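Local coordinates for protein myosin-4 (Saccharomyces cerevisiae, PDB 3MMI) that is a class V myosin motor that carries ASH1 and other mRNAs into the bud through its partner SHE3, here seen as its globular tail, at residues 80-85 with 106-111; 178-183 with 244-249; 69-74 with 131-136. All blocks are in the same frame, centred on the assembly; numbering follows the deposited sequence.

Interaction 1 (80-85 with 106-111); sequences KVLLTV and SNLSRL
Leu108 stands against Leu82 and Val85, one helical turn of 80-85: both of its methyls touch Val85, and CD2 reaches Leu82 as well. CD1 lies 3.9 Å from Val85 CG1; the two side chains run antiparallel, and both methyls of each take part, Leu108 CD2 also being 4.1 Å from Val85 CG2. The same CD2 meets Leu82 CD2 at 4.1 Å, here with the two leucines crossing obliquely. CG of Leu108 is turned anti to its carbonyl carbon (chi1 -67°), which sends the isobutyl group toward helix 71-91 and spreads both methyls over the facing turn.

Leu111 adds the last piece. Its CD1 comes within 3.9 Å of Leu82 CD2, running antiparallel to that side chain, and this one methyl of Leu82 thereby touches both leucines. The CB of Leu82 does not aim straight at the other segment; it is the far end of the chain that swings in, a reach for which leucine is long enough. Val85 points at the partner directly, so a short branched side chain is enough to make the contact.

A type I turn from Leu108 to Leu111, closed by Leu111 N to Leu108 O at 2.9 Å, brings both leucines to the same side. Behind them, Ser106 O accepts from Ser109 OG and Arg110 NE on opposite faces of its peptide plane, the arginine bond being bent (136° at the hydrogen).

All four touching residues are buried within the all-helical globular tail, where helix 71-91 packs on the last part of helix 97-108 and the turn after it. Helix 132-168 touches Leu82 through Val148 and Leu108 through Ile152, while helix 53-67 brings Ile58 to Val81 and Ile55 to Leu111.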
loop_
_atom_site.group_PDB
_atom_site.type_symbol
_atom_site.label_atom_id
_atom_site.label_comp_id
_atom_site.label_asym_id
_atom_site.label_seq_id
_atom_site.Cartn_x
_atom_site.Cartn_y
_atom_site.Cartn_z
ATOM N N LYS A 80 -16.404 -15.008 11.679
ATOM C CA LYS A 80 -16.369 -14.210 12.897
ATOM C C LYS A 80 -14.919 -13.789 13.197
ATOM O O LYS A 80 -14.665 -12.625 13.513
ATOM C CB LYS A 80 -17.019 -14.938 14.131
ATOM N N VAL A 81 -13.988 -14.734 13.139
ATOM C CA VAL A 81 -12.582 -14.437 13.398
ATOM C C VAL A 81 -11.992 -13.308 12.475
ATOM O O VAL A 81 -11.350 -12.369 12.924
ATOM C CB VAL A 81 -11.720 -15.701 13.233
ATOM C CG1 VAL A 81 -10.294 -15.315 12.927
ATOM C CG2 VAL A 81 -11.781 -16.550 14.499
ATOM N N LEU A 82 -12.281 -13.378 11.186
ATOM C CA LEU A 82 -11.862 -12.309 10.264
ATOM C C LEU A 82 -12.480 -10.938 10.601
ATOM O O LEU A 82 -11.755 -9.911 10.676
ATOM C CB LEU A 82 -12.115 -12.717 8.813
ATOM C CG LEU A 82 -11.240 -13.857 8.289
ATOM C CD1 LEU A 82 -11.539 -14.176 6.899
ATOM C CD2 LEU A 82 -9.780 -13.492 8.380
ATOM N N LEU A 83 -13.791 -10.931 10.817
ATOM C CA LEU A 83 -14.500 -9.722 11.211
ATOM C C LEU A 83 -13.931 -9.176 12.513
ATOM O O LEU A 83 -13.872 -7.962 12.712
ATOM C CB LEU A 83 -15.995 -10.003 11.366
ATOM C CG LEU A 83 -16.941 -9.095 10.579
ATOM N N THR A 84 -13.507 -10.074 13.400
ATOM C CA THR A 84 -12.926 -9.658 14.641
ATOM C C THR A 84 -11.540 -9.079 14.472
ATOM O O THR A 84 -11.264 -7.988 14.986
ATOM C CB THR A 84 -12.859 -10.821 15.621
ATOM O OG1 THR A 84 -14.206 -11.246 15.924
ATOM C CG2 THR A 84 -12.127 -10.399 16.918
ATOM N N VAL A 85 -10.645 -9.822 13.799
ATOM C CA VAL A 85 -9.288 -9.298 13.507
ATOM C C VAL A 85 -9.381 -7.957 12.731
ATOM O O VAL A 85 -8.658 -7.014 13.048
ATOM C CB VAL A 85 -8.297 -10.304 12.787
ATOM C CG1 VAL A 85 -6.960 -9.664 12.613
ATOM C CG2 VAL A 85 -8.058 -11.566 13.550
ATOM N N SER A 106 0.746 -10.139 9.561
ATOM C CA SER A 106 1.626 -11.268 9.466
ATOM C C SER A 106 0.960 -12.595 9.801
ATOM O O SER A 106 1.230 -13.579 9.132
ATOM C CB SER A 106 2.818 -11.080 10.394
ATOM O OG SER A 106 3.684 -12.161 10.097
ATOM N N ASN A 107 0.045 -12.593 10.800
ATOM C CA ASN A 107 -0.745 -13.783 11.181
ATOM C C ASN A 107 -1.757 -14.151 10.059
ATOM O O ASN A 107 -1.821 -15.279 9.641
ATOM C CB ASN A 107 -1.415 -13.574 12.569
ATOM C CG ASN A 107 -0.466 -13.994 13.762
ATOM O OD1 ASN A 107 -0.377 -15.179 14.098
ATOM N ND2 ASN A 107 0.235 -13.015 14.361
ATOM N N LEU A 108 -2.538 -13.170 9.605
ATOM C CA LEU A 108 -3.594 -13.445 8.592
ATOM C C LEU A 108 -2.986 -13.880 7.280
ATOM O O LEU A 108 -3.592 -14.671 6.519
ATOM C CB LEU A 108 -4.456 -12.230 8.313
ATOM C CG LEU A 108 -5.321 -11.769 9.469
ATOM C CD1 LEU A 108 -6.211 -10.670 8.936
ATOM C CD2 LEU A 108 -6.090 -12.900 10.158
ATOM N N SER A 109 -1.757 -13.406 7.062
ATOM C CA SER A 109 -1.111 -13.593 5.792
ATOM C C SER A 109 -0.806 -15.041 5.541
ATOM O O SER A 109 -0.519 -15.428 4.414
ATOM C CB SER A 109 0.162 -12.739 5.603
ATOM O OG SER A 109 1.282 -13.425 6.177
ATOM N N ARG A 110 -0.963 -15.850 6.554
ATOM C CA ARG A 110 -0.659 -17.279 6.444
ATOM C C ARG A 110 -1.930 -18.103 6.180
ATOM O O ARG A 110 -1.831 -19.272 5.931
ATOM C CB ARG A 110 0.042 -17.771 7.762
ATOM C CG ARG A 110 1.527 -17.329 7.885
ATOM C CD ARG A 110 2.072 -17.072 9.263
ATOM N NE ARG A 110 3.246 -16.128 9.216
ATOM C CZ ARG A 110 4.461 -16.572 8.986
ATOM N NH1 ARG A 110 4.629 -17.841 8.729
ATOM N NH2 ARG A 110 5.487 -15.797 9.006
ATOM N N LEU A 111 -3.108 -17.521 6.346
ATOM C CA LEU A 111 -4.406 -18.259 6.123
ATOM C C LEU A 111 -4.548 -18.833 4.695
ATOM O O LEU A 111 -4.853 -19.982 4.520
ATOM C CB LEU A 111 -5.608 -17.373 6.449
ATOM C CG LEU A 111 -6.068 -17.265 7.861
ATOM C CD1 LEU A 111 -7.249 -16.390 7.945
ATOM C CD2 LEU A 111 -6.459 -18.690 8.286
#

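Interaction 2 (178-183 with 244-249); sequences KLFKNS and YEVDRN
Phe180 lays one face of its ring over the CB of Glu245, in a CH-pi contact with CB 3.8 Å from the ring centroid and 18° off the ring normal. The methylene sits toward the rim, nearest CE2 at 3.7 Å from Glu245 CB. CG of Glu245 passes near Phe180 CD2, and a bend at chi2 (-61°) then sets the carboxylate, whose plane is inclined to that of the ring: the aliphatic part of the glutamate meets the phenyl group and its charged end turns elsewhere. At the far end of the ring, Phe180 CZ is 4.0 Å from Val246 CG2, an oblique approach by a small branched residue that fits the buried side of its helix. Asn249, one turn on from Glu245, also borders the ring obliquely.

The dilute-domain tail is built of helices without strands, and this contact joins one of its loops to a helix. Phe180 belongs to the irregular link between helices 170-174 and 185-204, and its large flat side chain bridges from that link to helix 240-257. With the ring replaced by the methyl of an alanine, the Glu245 methylene and Val246 CG2 would probably lose the surface they pack on, opening a gap between loop and helix.

Farther out, the ring of Tyr242 meets that of Phe180 with planes at about 45°. Val174 of helix 170-174 touches both Val246 and Asn249, and Val275 of helix 269-279 packs on Val246. A polar tie runs alongside: Ser183 O accepts a hydrogen bond from Arg252, joining the end of the link to the same helix 240-257.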
loop_
_atom_site.group_PDB
_atom_site.type_symbol
_atom_site.label_atom_id
_atom_site.label_comp_id
_atom_site.label_asym_id
_atom_site.label_seq_id
_atom_site.Cartn_x
_atom_site.Cartn_y
_atom_site.Cartn_z
ATOM N N LYS A 178 11.514 25.947 -0.115
ATOM C CA LYS A 178 12.025 26.791 1.014
ATOM C C LYS A 178 13.178 26.128 1.773
ATOM O O LYS A 178 14.037 26.816 2.315
ATOM C CB LYS A 178 10.918 27.238 2.016
ATOM C CG LYS A 178 9.664 27.825 1.374
ATOM N N LEU A 179 13.208 24.802 1.774
ATOM C CA LEU A 179 14.209 24.079 2.523
ATOM C C LEU A 179 15.204 23.421 1.618
ATOM O O LEU A 179 15.848 22.481 2.065
ATOM C CB LEU A 179 13.558 22.987 3.371
ATOM C CG LEU A 179 12.317 23.286 4.231
ATOM C CD1 LEU A 179 12.167 22.128 5.279
ATOM C CD2 LEU A 179 12.394 24.674 4.914
ATOM N N PHE A 180 15.373 23.875 0.382
ATOM C CA PHE A 180 16.409 23.306 -0.493
ATOM C C PHE A 180 17.794 23.783 -0.062
ATOM O O PHE A 180 18.781 23.114 -0.261
ATOM C CB PHE A 180 16.203 23.646 -1.983
ATOM C CG PHE A 180 15.059 22.919 -2.658
ATOM C CD1 PHE A 180 14.495 21.796 -2.113
ATOM C CD2 PHE A 180 14.542 23.397 -3.841
ATOM C CE1 PHE A 180 13.462 21.181 -2.736
ATOM C CE2 PHE A 180 13.527 22.775 -4.452
ATOM C CZ PHE A 180 12.982 21.671 -3.903
ATOM N N LYS A 181 17.842 24.956 0.534
ATOM C CA LYS A 181 19.085 25.485 1.038
ATOM C C LYS A 181 19.623 24.698 2.229
ATOM O O LYS A 181 20.791 24.738 2.502
ATOM C CB LYS A 181 18.960 26.980 1.338
ATOM C CG LYS A 181 17.696 27.388 2.058
ATOM N N ASN A 182 18.759 23.951 2.899
ATOM C CA ASN A 182 19.154 23.041 3.968
ATOM C C ASN A 182 19.766 21.762 3.448
ATOM O O ASN A 182 19.387 21.271 2.423
ATOM C CB ASN A 182 17.967 22.708 4.856
ATOM C CG ASN A 182 17.414 23.914 5.564
ATOM O OD1 ASN A 182 16.308 23.893 6.076
ATOM N ND2 ASN A 182 18.180 24.971 5.599
ATOM N N SER A 183 20.731 21.244 4.174
ATOM C CA SER A 183 21.315 19.953 3.919
ATOM C C SER A 183 20.256 18.895 3.667
ATOM O O SER A 183 20.402 18.063 2.795
ATOM C CB SER A 183 22.079 19.518 5.145
ATOM O OG SER A 183 21.245 19.534 6.272
ATOM N N TYR A 244 14.825 19.657 -10.921
ATOM C CA TYR A 244 16.112 19.052 -10.689
ATOM C C TYR A 244 16.444 18.752 -9.196
ATOM O O TYR A 244 16.932 17.666 -8.841
ATOM C CB TYR A 244 17.215 19.915 -11.265
ATOM C CG TYR A 244 18.583 19.383 -10.911
ATOM C CD1 TYR A 244 19.168 18.375 -11.708
ATOM C CD2 TYR A 244 19.288 19.852 -9.780
ATOM C CE1 TYR A 244 20.420 17.832 -11.402
ATOM C CE2 TYR A 244 20.603 19.279 -9.433
ATOM C CZ TYR A 244 21.136 18.287 -10.294
ATOM O OH TYR A 244 22.346 17.707 -10.092
ATOM N N GLU A 245 16.097 19.673 -8.311
ATOM C CA GLU A 245 16.279 19.488 -6.874
ATOM C C GLU A 245 15.371 18.402 -6.235
ATOM O O GLU A 245 15.871 17.618 -5.418
ATOM C CB GLU A 245 16.103 20.816 -6.142
ATOM C CG GLU A 245 17.137 21.881 -6.601
ATOM C CD GLU A 245 18.647 21.449 -6.328
ATOM O OE1 GLU A 245 18.995 20.840 -5.338
ATOM O OE2 GLU A 245 19.546 21.646 -7.148
ATOM N N VAL A 246 14.091 18.326 -6.618
ATOM C CA VAL A 246 13.212 17.234 -6.178
ATOM C C VAL A 246 13.748 15.917 -6.676
ATOM O O VAL A 246 13.610 14.902 -6.009
ATOM C CB VAL A 246 11.757 17.478 -6.715
ATOM C CG1 VAL A 246 10.790 16.275 -6.365
ATOM C CG2 VAL A 246 11.283 18.945 -6.204
ATOM N N ASP A 247 14.270 15.904 -7.891
ATOM C CA ASP A 247 14.825 14.686 -8.480
ATOM C C ASP A 247 15.922 14.068 -7.611
ATOM O O ASP A 247 15.854 12.896 -7.273
ATOM C CB ASP A 247 15.498 14.960 -9.852
ATOM C CG ASP A 247 15.056 13.995 -10.932
ATOM O OD1 ASP A 247 14.352 13.010 -10.628
ATOM O OD2 ASP A 247 15.251 14.280 -12.133
ATOM N N ARG A 248 16.849 14.917 -7.181
ATOM C CA ARG A 248 17.871 14.538 -6.223
ATOM C C ARG A 248 17.288 14.085 -4.883
ATOM O O ARG A 248 17.814 13.152 -4.275
ATOM C CB ARG A 248 18.850 15.694 -6.003
ATOM C CG ARG A 248 19.268 16.405 -7.279
ATOM N N ASN A 249 16.220 14.727 -4.403
ATOM C CA ASN A 249 15.713 14.335 -3.085
ATOM C C ASN A 249 15.133 12.981 -3.245
ATOM O O ASN A 249 15.233 12.120 -2.302
ATOM C CB ASN A 249 14.684 15.324 -2.508
ATOM C CG ASN A 249 15.309 16.651 -2.150
ATOM O OD1 ASN A 249 14.631 17.707 -2.046
ATOM N ND2 ASN A 249 16.554 16.620 -1.836
#

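Interaction 3 (69-74 with 131-136); sequences GLLIQS and DKLTLI
Two helix starts meet here, with Leu71 and Thr134 the closest backbone pair, their CA atoms 7.4 Å apart. Leu71 carries the contact. Both of its methyls come up to the hydroxyl of Thr134: Leu71 CD1 is 3.9 Å from Thr134 OG1, and CD2 is 4.1 Å from that same oxygen, so the forked end of the leucine faces it while the two side chains are nearly perpendicular. Leu71 points directly at the partner helix, and chi1 of -69° sets its CG beside the backbone N, leaving the fork directed across. CD1 also lies 4.2 Å from the backbone O of Leu133, and the same CD1 is 4.4 Å from Leu133 CD1, a looser apolar contact at the exposed margin of this surface pairing.

The chain turns sharply on the Leu71 side. Gly69 is the C-prime residue of a Schellman motif that ends helix 53-67, with Leu70 N bonded to Leu65 O and Gly69 N to Val66 O. Its positive phi (69°) is readily adopted by glycine, which has no CB to resist it. Leu70, at the centre of an inverse gamma turn, is the N-cap residue of helix 71-91, so one helix gives way to the next almost without a linker, and Leu71 falls in the first turn.

On the other side, Asp131 leads into helix 132-168, where its OD2 accepts from Lys132 N at 3.1 Å, a fairly straight bond (160°) reaching the oxygen from above the carboxylate plane. Thr134, also touched by Val66 of helix 53-67 and by Tyr122, is small enough to let the helices come close, and its OG1 meets the leucine methyls by van der Waals contact. Ser74 OG is hydrogen-bonded to Tyr137 OH, a polar link between helices 71-91 and 132-168.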
loop_
_atom_site.group_PDB
_atom_site.type_symbol
_atom_site.label_atom_id
_atom_site.label_comp_id
_atom_site.label_asym_id
_atom_site.label_seq_id
_atom_site.Cartn_x
_atom_site.Cartn_y
_atom_site.Cartn_z
ATOM N N GLY A 69 -15.231 -32.796 9.017
ATOM C CA GLY A 69 -16.230 -32.477 7.995
ATOM C C GLY A 69 -17.217 -31.394 8.392
ATOM O O GLY A 69 -18.295 -31.321 7.820
ATOM N N LEU A 70 -16.900 -30.544 9.361
ATOM C CA LEU A 70 -17.883 -29.554 9.724
ATOM C C LEU A 70 -17.740 -28.243 8.899
ATOM O O LEU A 70 -17.403 -27.174 9.407
ATOM C CB LEU A 70 -17.914 -29.322 11.230
ATOM C CG LEU A 70 -18.346 -30.562 12.048
ATOM C CD1 LEU A 70 -18.282 -30.250 13.575
ATOM C CD2 LEU A 70 -19.810 -30.898 11.711
ATOM N N LEU A 71 -18.026 -28.330 7.598
ATOM C CA LEU A 71 -17.430 -27.363 6.694
ATOM C C LEU A 71 -18.141 -26.040 6.887
ATOM O O LEU A 71 -17.552 -24.950 6.754
ATOM C CB LEU A 71 -17.529 -27.861 5.279
ATOM C CG LEU A 71 -16.658 -29.080 4.967
ATOM C CD1 LEU A 71 -16.947 -29.502 3.530
ATOM C CD2 LEU A 71 -15.199 -28.732 5.117
ATOM N N ILE A 72 -19.391 -26.132 7.254
ATOM C CA ILE A 72 -20.182 -24.967 7.447
ATOM C C ILE A 72 -19.814 -24.286 8.715
ATOM O O ILE A 72 -19.912 -23.105 8.810
ATOM C CB ILE A 72 -21.626 -25.318 7.591
ATOM C CG1 ILE A 72 -22.097 -26.131 6.418
ATOM C CG2 ILE A 72 -22.438 -24.085 7.712
ATOM C CD1 ILE A 72 -23.131 -27.114 6.822
ATOM N N GLN A 73 -19.429 -25.052 9.713
ATOM C CA GLN A 73 -19.028 -24.481 10.967
ATOM C C GLN A 73 -17.725 -23.728 10.803
ATOM O O GLN A 73 -17.542 -22.667 11.348
ATOM C CB GLN A 73 -18.853 -25.582 11.991
ATOM C CG GLN A 73 -20.062 -25.876 12.784
ATOM N N SER A 74 -16.827 -24.297 10.022
ATOM C CA SER A 74 -15.578 -23.651 9.693
ATOM C C SER A 74 -15.807 -22.297 9.032
ATOM O O SER A 74 -15.270 -21.310 9.457
ATOM C CB SER A 74 -14.759 -24.561 8.805
ATOM O OG SER A 74 -13.467 -24.094 8.632
ATOM N N ASP A 131 -12.103 -35.903 0.432
ATOM C CA ASP A 131 -13.111 -35.985 -0.630
ATOM C C ASP A 131 -13.228 -34.621 -1.338
ATOM O O ASP A 131 -12.434 -33.704 -1.111
ATOM C CB ASP A 131 -14.465 -36.479 -0.050
ATOM C CG ASP A 131 -15.316 -37.290 -1.097
ATOM O OD1 ASP A 131 -15.037 -38.528 -1.276
ATOM O OD2 ASP A 131 -16.285 -36.678 -1.711
ATOM N N LYS A 132 -14.215 -34.458 -2.190
ATOM C CA LYS A 132 -14.091 -33.439 -3.222
ATOM C C LYS A 132 -14.798 -32.111 -2.910
ATOM O O LYS A 132 -14.338 -31.067 -3.364
ATOM C CB LYS A 132 -14.566 -34.008 -4.572
ATOM C CG LYS A 132 -13.643 -35.124 -5.122
ATOM N N LEU A 133 -15.839 -32.180 -2.084
ATOM C CA LEU A 133 -16.487 -31.048 -1.479
ATOM C C LEU A 133 -15.530 -30.309 -0.530
ATOM O O LEU A 133 -15.603 -29.054 -0.390
ATOM C CB LEU A 133 -17.686 -31.561 -0.666
ATOM C CG LEU A 133 -18.998 -30.874 -1.032
ATOM C CD1 LEU A 133 -19.739 -30.491 0.263
ATOM C CD2 LEU A 133 -18.745 -29.615 -1.864
ATOM N N THR A 134 -14.716 -31.110 0.192
ATOM C CA THR A 134 -13.716 -30.552 1.106
ATOM C C THR A 134 -12.630 -29.776 0.304
ATOM O O THR A 134 -12.254 -28.668 0.654
ATOM C CB THR A 134 -13.051 -31.649 2.006
ATOM O OG1 THR A 134 -13.972 -32.000 3.041
ATOM C CG2 THR A 134 -11.761 -31.125 2.671
ATOM N N LEU A 135 -12.167 -30.384 -0.762
ATOM C CA LEU A 135 -11.296 -29.713 -1.665
ATOM C C LEU A 135 -11.842 -28.369 -2.220
ATOM O O LEU A 135 -11.106 -27.379 -2.251
ATOM C CB LEU A 135 -10.925 -30.584 -2.842
ATOM C CG LEU A 135 -9.927 -31.693 -2.536
ATOM C CD1 LEU A 135 -9.606 -32.370 -3.837
ATOM C CD2 LEU A 135 -8.646 -31.190 -1.881
ATOM N N ILE A 136 -13.110 -28.350 -2.637
ATOM C CA ILE A 136 -13.806 -27.157 -3.025
ATOM C C ILE A 136 -13.934 -26.152 -1.900
ATOM O O ILE A 136 -13.673 -24.967 -2.153
ATOM C CB ILE A 136 -15.231 -27.463 -3.572
ATOM C CG1 ILE A 136 -15.134 -28.189 -4.922
ATOM C CG2 ILE A 136 -16.123 -26.215 -3.668
ATOM C CD1 ILE A 136 -16.494 -28.803 -5.381
#

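In the fold
From the N terminus, interaction 3 opens first, at the start of helix 71-91, and closes when the chain reaches the start of helix 132-168. Interaction 1 is nested inside that loop: it opens further along helix 71-91 and closes in the last part of helix 97-108 and the turn after it. The two share helix 71-91, their centres 19 Å and their nearest atoms about 7 Å apart, on the same side of the chain's centre. Interaction 2 follows in series, closing a separate loop from the link before helix 185-204 to helix 240-257. It lies on the opposite side, its centre 43 Å from that of interaction 1 and 59 Å from that of interaction 3.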